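Local atomic coordinates of nitrogenase molybdenum-iron protein beta chain (Clostridium pasteurianum, PDB entry 4WES), a protein that forms, with the alpha chain, the molybdenum-iron component of nitrogenase, which reduces dinitrogen to ammonia, and shares an [8Fe-7S] cluster with that chain. Residues 171-185 and 196-209. Sequence-based numbering, arbitrary orientation.
Sequences KINVIPGFVGPADMR and IPYIMFPDTSGVLD
Ile-172 and Val-174 pair with the chain around Ile-199 as neighbouring parallel strands of a beta-alpha-beta unit, 172-175 and 198-200, whose short axes run at 22° to each other and whose connection is helix 181-193. Four backbone bonds establish the register: Ile-172 N to Pro-197 O, Ile-199 N to Ile-172 O, Val-174 N to Ile-199 O and Phe-201 N to Val-174 O. Ile-175 CG1 lies over one face of the Phe-201 ring, 4.1 Å from its centroid and displaced toward the rim, a CH-pi contact. On the side of the sheet facing the helix, Val-174 CG1 meets Met-200 CB at 3.7 Å. The extended Met-200 chain (chi1 179°) carries SD to within 3.6 Å of Met-184 CB, and the bend at chi3 turns CE toward Met-184 O. Met-184 SD in turn accepts a weak hydrogen bond from Thr-204 N (3.4 Å). Farther on, Arg-185 grips Asp-209 side-on: NE meets OD2 at 2.8 Å on its syn side, while NH2 reaches OD1 at 3.2 Å from above the carboxylate plane. Both oxygens lie close to the guanidinium plane, and Glu-294 of the second beta subunit adds a further salt bridge to NH2. The carboxylate is itself positioned from the loop, because the syn lone pair of Asp-209 OD1 takes the Gly-206 N-H at 2.7 Å.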
loop_
_atom_site.group_PDB
_atom_site.type_symbol
_atom_site.label_atom_id
_atom_site.label_comp_id
_atom_site.label_asym_id
_atom_site.label_seq_id
_atom_site.Cartn_x
_atom_site.Cartn_y
_atom_site.Cartn_z
ATOM N N LYS B 171 26.751 -20.135 -22.169
ATOM C CA LYS B 171 25.619 -19.472 -21.523
ATOM C C LYS B 171 24.571 -20.494 -21.054
ATOM O O LYS B 171 24.487 -21.619 -21.558
ATOM C CB LYS B 171 24.948 -18.472 -22.475
ATOM C CG LYS B 171 25.898 -17.372 -22.943
ATOM C CD LYS B 171 25.210 -16.365 -23.848
ATOM C CE LYS B 171 26.196 -15.303 -24.274
ATOM N NZ LYS B 171 25.546 -14.224 -25.071
ATOM N N ILE B 172 23.724 -20.046 -20.128
ATOM C CA ILE B 172 22.539 -20.772 -19.729
ATOM C C ILE B 172 21.320 -20.009 -20.312
ATOM O O ILE B 172 21.221 -18.800 -20.157
ATOM C CB ILE B 172 22.419 -20.843 -18.201
ATOM C CG1 ILE B 172 23.544 -21.736 -17.657
ATOM C CG2 ILE B 172 21.047 -21.358 -17.752
ATOM C CD1 ILE B 172 23.593 -21.849 -16.155
ATOM N N ASN B 173 20.432 -20.726 -21.009
ATOM C CA ASN B 173 19.167 -20.123 -21.440
ATOM C C ASN B 173 18.221 -20.069 -20.232
ATOM O O ASN B 173 18.184 -21.035 -19.454
ATOM C CB ASN B 173 18.490 -20.944 -22.513
ATOM C CG ASN B 173 19.327 -21.101 -23.755
ATOM O OD1 ASN B 173 20.017 -20.179 -24.168
ATOM N ND2 ASN B 173 19.239 -22.288 -24.357
ATOM N N VAL B 174 17.444 -19.011 -20.103
ATOM C CA VAL B 174 16.397 -18.959 -19.108
ATOM C C VAL B 174 15.097 -18.537 -19.770
ATOM O O VAL B 174 15.033 -17.475 -20.385
ATOM C CB VAL B 174 16.772 -18.100 -17.871
ATOM C CG1 VAL B 174 17.178 -16.684 -18.241
ATOM C CG2 VAL B 174 15.644 -18.120 -16.839
ATOM N N ILE B 175 14.086 -19.390 -19.641
ATOM C CA ILE B 175 12.745 -19.059 -20.094
ATOM C C ILE B 175 11.989 -18.709 -18.812
ATOM O O ILE B 175 11.800 -19.568 -17.962
ATOM C CB ILE B 175 12.076 -20.217 -20.856
ATOM C CG1 ILE B 175 12.921 -20.643 -22.058
ATOM C CG2 ILE B 175 10.680 -19.833 -21.266
ATOM C CD1 ILE B 175 12.453 -21.945 -22.708
ATOM N N PRO B 176 11.619 -17.423 -18.645
ATOM C CA PRO B 176 11.185 -16.943 -17.341
ATOM C C PRO B 176 9.711 -17.202 -17.025
ATOM O O PRO B 176 9.247 -16.842 -15.952
ATOM C CB PRO B 176 11.472 -15.455 -17.423
ATOM C CG PRO B 176 11.206 -15.135 -18.856
ATOM C CD PRO B 176 11.792 -16.317 -19.605
ATOM N N GLY B 177 8.975 -17.736 -17.987
ATOM C CA GLY B 177 7.566 -17.935 -17.853
ATOM C C GLY B 177 6.751 -16.665 -18.065
ATOM O O GLY B 177 7.259 -15.623 -18.480
ATOM N N PHE B 178 5.443 -16.787 -17.797
ATOM C CA PHE B 178 4.509 -15.682 -17.976
ATOM C C PHE B 178 4.553 -14.814 -16.733
ATOM O O PHE B 178 3.659 -14.835 -15.885
ATOM C CB PHE B 178 3.116 -16.207 -18.321
ATOM C CG PHE B 178 2.133 -15.120 -18.609
ATOM C CD1 PHE B 178 2.246 -14.350 -19.725
ATOM C CD2 PHE B 178 1.090 -14.803 -17.699
ATOM C CE1 PHE B 178 1.328 -13.299 -19.985
ATOM C CE2 PHE B 178 0.220 -13.781 -17.975
ATOM C CZ PHE B 178 0.348 -13.036 -19.120
ATOM N N VAL B 179 5.628 -14.049 -16.634
ATOM C CA VAL B 179 5.905 -13.153 -15.545
ATOM C C VAL B 179 6.087 -11.773 -16.124
ATOM O O VAL B 179 6.316 -11.630 -17.325
ATOM C CB VAL B 179 7.112 -13.578 -14.684
ATOM C CG1 VAL B 179 6.881 -14.973 -14.102
ATOM C CG2 VAL B 179 8.403 -13.562 -15.483
ATOM N N GLY B 180 6.034 -10.749 -15.292
ATOM C CA GLY B 180 6.137 -9.390 -15.774
ATOM C C GLY B 180 7.557 -8.944 -16.050
ATOM O O GLY B 180 8.523 -9.582 -15.621
ATOM N N PRO B 181 7.707 -7.812 -16.722
ATOM C CA PRO B 181 9.045 -7.271 -17.012
ATOM C C PRO B 181 9.862 -7.031 -15.758
ATOM O O PRO B 181 11.086 -7.187 -15.804
ATOM C CB PRO B 181 8.749 -6.003 -17.820
ATOM C CG PRO B 181 7.326 -5.648 -17.497
ATOM C CD PRO B 181 6.635 -6.954 -17.263
ATOM N N ALA B 182 9.248 -6.641 -14.639
ATOM C CA ALA B 182 10.019 -6.469 -13.434
ATOM C C ALA B 182 10.626 -7.772 -12.957
ATOM O O ALA B 182 11.722 -7.803 -12.376
ATOM C CB ALA B 182 9.196 -5.844 -12.349
ATOM N N ASP B 183 9.869 -8.863 -13.117
ATOM C CA ASP B 183 10.372 -10.183 -12.738
ATOM C C ASP B 183 11.497 -10.630 -13.659
ATOM O O ASP B 183 12.497 -11.180 -13.207
ATOM C CB ASP B 183 9.208 -11.184 -12.773
ATOM C CG ASP B 183 8.150 -10.877 -11.740
ATOM O OD1 ASP B 183 6.964 -11.013 -12.087
ATOM O OD2 ASP B 183 8.529 -10.505 -10.615
ATOM N N MET B 184 11.347 -10.343 -14.965
ATOM C CA MET B 184 12.452 -10.596 -15.881
ATOM C C MET B 184 13.699 -9.813 -15.488
ATOM O O MET B 184 14.806 -10.379 -15.494
ATOM C CB MET B 184 12.010 -10.312 -17.320
ATOM C CG MET B 184 10.990 -11.331 -17.828
ATOM S SD MET B 184 9.832 -10.592 -18.951
ATOM C CE MET B 184 8.958 -12.057 -19.570
ATOM N N ARG B 185 13.542 -8.538 -15.113
ATOM C CA ARG B 185 14.697 -7.758 -14.690
ATOM C C ARG B 185 15.347 -8.336 -13.462
ATOM O O ARG B 185 16.577 -8.396 -13.362
ATOM C CB ARG B 185 14.318 -6.303 -14.410
ATOM C CG ARG B 185 13.931 -5.528 -15.659
ATOM C CD ARG B 185 13.541 -4.115 -15.311
ATOM N NE ARG B 185 13.064 -3.324 -16.435
ATOM C CZ ARG B 185 13.720 -2.369 -17.062
ATOM N NH1 ARG B 185 14.994 -2.146 -16.788
ATOM N NH2 ARG B 185 13.120 -1.631 -17.967
ATOM N N ILE B 196 26.957 -15.368 -14.072
ATOM C CA ILE B 196 26.611 -16.437 -14.977
ATOM C C ILE B 196 26.076 -15.866 -16.299
ATOM O O ILE B 196 24.997 -15.291 -16.324
ATOM C CB ILE B 196 25.565 -17.379 -14.352
ATOM C CG1 ILE B 196 26.182 -18.066 -13.148
ATOM C CG2 ILE B 196 25.036 -18.399 -15.353
ATOM C CD1 ILE B 196 25.185 -18.809 -12.272
ATOM N N PRO B 197 26.796 -16.071 -17.406
ATOM C CA PRO B 197 26.277 -15.655 -18.717
ATOM C C PRO B 197 25.001 -16.387 -19.083
ATOM O O PRO B 197 24.882 -17.591 -18.796
ATOM C CB PRO B 197 27.427 -16.002 -19.687
ATOM C CG PRO B 197 28.657 -15.951 -18.810
ATOM C CD PRO B 197 28.205 -16.491 -17.482
ATOM N N TYR B 198 24.081 -15.685 -19.750
ATOM C CA TYR B 198 22.757 -16.236 -19.994
ATOM C C TYR B 198 22.136 -15.606 -21.236
ATOM O O TYR B 198 22.580 -14.550 -21.709
ATOM C CB TYR B 198 21.821 -15.998 -18.762
ATOM C CG TYR B 198 21.549 -14.525 -18.549
ATOM C CD1 TYR B 198 22.443 -13.709 -17.896
ATOM C CD2 TYR B 198 20.440 -13.934 -19.130
ATOM C CE1 TYR B 198 22.206 -12.345 -17.776
ATOM C CE2 TYR B 198 20.208 -12.597 -19.025
ATOM C CZ TYR B 198 21.098 -11.789 -18.361
ATOM O OH TYR B 198 20.880 -10.434 -18.287
ATOM N N ILE B 199 21.089 -16.274 -21.721
ATOM C CA ILE B 199 20.191 -15.715 -22.720
ATOM C C ILE B 199 18.791 -15.872 -22.125
ATOM O O ILE B 199 18.367 -17.002 -21.882
ATOM C CB ILE B 199 20.210 -16.442 -24.081
ATOM C CG1 ILE B 199 21.618 -16.388 -24.702
ATOM C CG2 ILE B 199 19.193 -15.805 -25.012
ATOM C CD1 ILE B 199 21.784 -17.347 -25.859
ATOM N N MET B 200 18.085 -14.778 -21.853
ATOM C CA MET B 200 16.695 -14.842 -21.417
ATOM C C MET B 200 15.782 -14.681 -22.613
ATOM O O MET B 200 15.996 -13.771 -23.409
ATOM C CB MET B 200 16.390 -13.751 -20.398
ATOM C CG MET B 200 14.931 -13.770 -19.939
ATOM S SD MET B 200 14.526 -12.570 -18.689
ATOM C CE MET B 200 15.221 -13.397 -17.289
ATOM N N PHE B 201 14.773 -15.540 -22.736
ATOM C CA PHE B 201 13.769 -15.303 -23.740
ATOM C C PHE B 201 12.440 -15.937 -23.335
ATOM O O PHE B 201 12.429 -17.014 -22.716
ATOM C CB PHE B 201 14.212 -15.840 -25.106
ATOM C CG PHE B 201 14.154 -17.313 -25.261
ATOM C CD1 PHE B 201 15.183 -18.120 -24.753
ATOM C CD2 PHE B 201 13.185 -17.908 -26.043
ATOM C CE1 PHE B 201 15.167 -19.488 -24.919
ATOM C CE2 PHE B 201 13.176 -19.290 -26.236
ATOM C CZ PHE B 201 14.175 -20.066 -25.677
ATOM N N PRO B 202 11.314 -15.325 -23.733
ATOM C CA PRO B 202 11.160 -13.916 -24.101
ATOM C C PRO B 202 11.614 -12.979 -22.961
ATOM O O PRO B 202 11.788 -13.425 -21.818
ATOM C CB PRO B 202 9.650 -13.754 -24.354
ATOM C CG PRO B 202 9.123 -15.165 -24.424
ATOM C CD PRO B 202 10.009 -15.961 -23.526
ATOM N N ASP B 203 11.794 -11.701 -23.293
ATOM C CA ASP B 203 12.180 -10.699 -22.291
ATOM C C ASP B 203 11.490 -9.397 -22.640
ATOM O O ASP B 203 11.887 -8.727 -23.571
ATOM C CB ASP B 203 13.708 -10.549 -22.279
ATOM C CG ASP B 203 14.170 -9.484 -21.326
ATOM O OD1 ASP B 203 13.374 -8.990 -20.510
ATOM O OD2 ASP B 203 15.384 -9.137 -21.391
ATOM N N THR B 204 10.434 -9.059 -21.886
ATOM C CA THR B 204 9.666 -7.849 -22.157
ATOM C C THR B 204 10.178 -6.643 -21.355
ATOM O O THR B 204 9.578 -5.562 -21.426
ATOM C CB THR B 204 8.186 -8.060 -21.834
ATOM O OG1 THR B 204 8.149 -8.396 -20.446
ATOM C CG2 THR B 204 7.593 -9.179 -22.686
ATOM N N SER B 205 11.264 -6.811 -20.589
ATOM C CA SER B 205 11.842 -5.661 -19.914
ATOM C C SER B 205 12.360 -4.669 -20.946
ATOM O O SER B 205 12.937 -5.034 -21.968
ATOM C CB SER B 205 12.926 -6.076 -18.924
ATOM O OG SER B 205 14.047 -6.629 -19.528
ATOM N N GLY B 206 12.121 -3.394 -20.694
ATOM C CA GLY B 206 12.414 -2.377 -21.673
ATOM C C GLY B 206 11.472 -2.368 -22.853
ATOM O O GLY B 206 11.760 -1.696 -23.860
ATOM N N VAL B 207 10.350 -3.109 -22.767
ATOM C CA VAL B 207 9.354 -3.099 -23.818
ATOM C C VAL B 207 7.969 -2.701 -23.236
ATOM O O VAL B 207 7.303 -1.843 -23.813
ATOM C CB VAL B 207 9.242 -4.467 -24.536
ATOM C CG1 VAL B 207 8.241 -4.376 -25.695
ATOM C CG2 VAL B 207 10.597 -4.917 -25.044
ATOM N N LEU B 208 7.577 -3.351 -22.151
ATOM C CA LEU B 208 6.277 -3.058 -21.516
ATOM C C LEU B 208 6.409 -2.342 -20.177
ATOM O O LEU B 208 5.443 -2.212 -19.450
ATOM C CB LEU B 208 5.462 -4.336 -21.416
ATOM C CG LEU B 208 4.828 -4.746 -22.733
ATOM C CD1 LEU B 208 4.411 -6.194 -22.757
ATOM C CD2 LEU B 208 3.646 -3.861 -23.082
ATOM N N ASP B 209 7.589 -1.764 -19.907
ATOM C CA ASP B 209 7.840 -0.988 -18.705
ATOM C C ASP B 209 8.797 0.160 -19.031
ATOM O O ASP B 209 9.614 0.568 -18.199
ATOM C CB ASP B 209 8.422 -1.883 -17.584
ATOM C CG ASP B 209 9.763 -2.480 -17.931
ATOM O OD1 ASP B 209 10.240 -2.298 -19.077
ATOM O OD2 ASP B 209 10.329 -3.125 -17.037
HETATM O O HOH W 1 23.091 -12.914 -23.889
#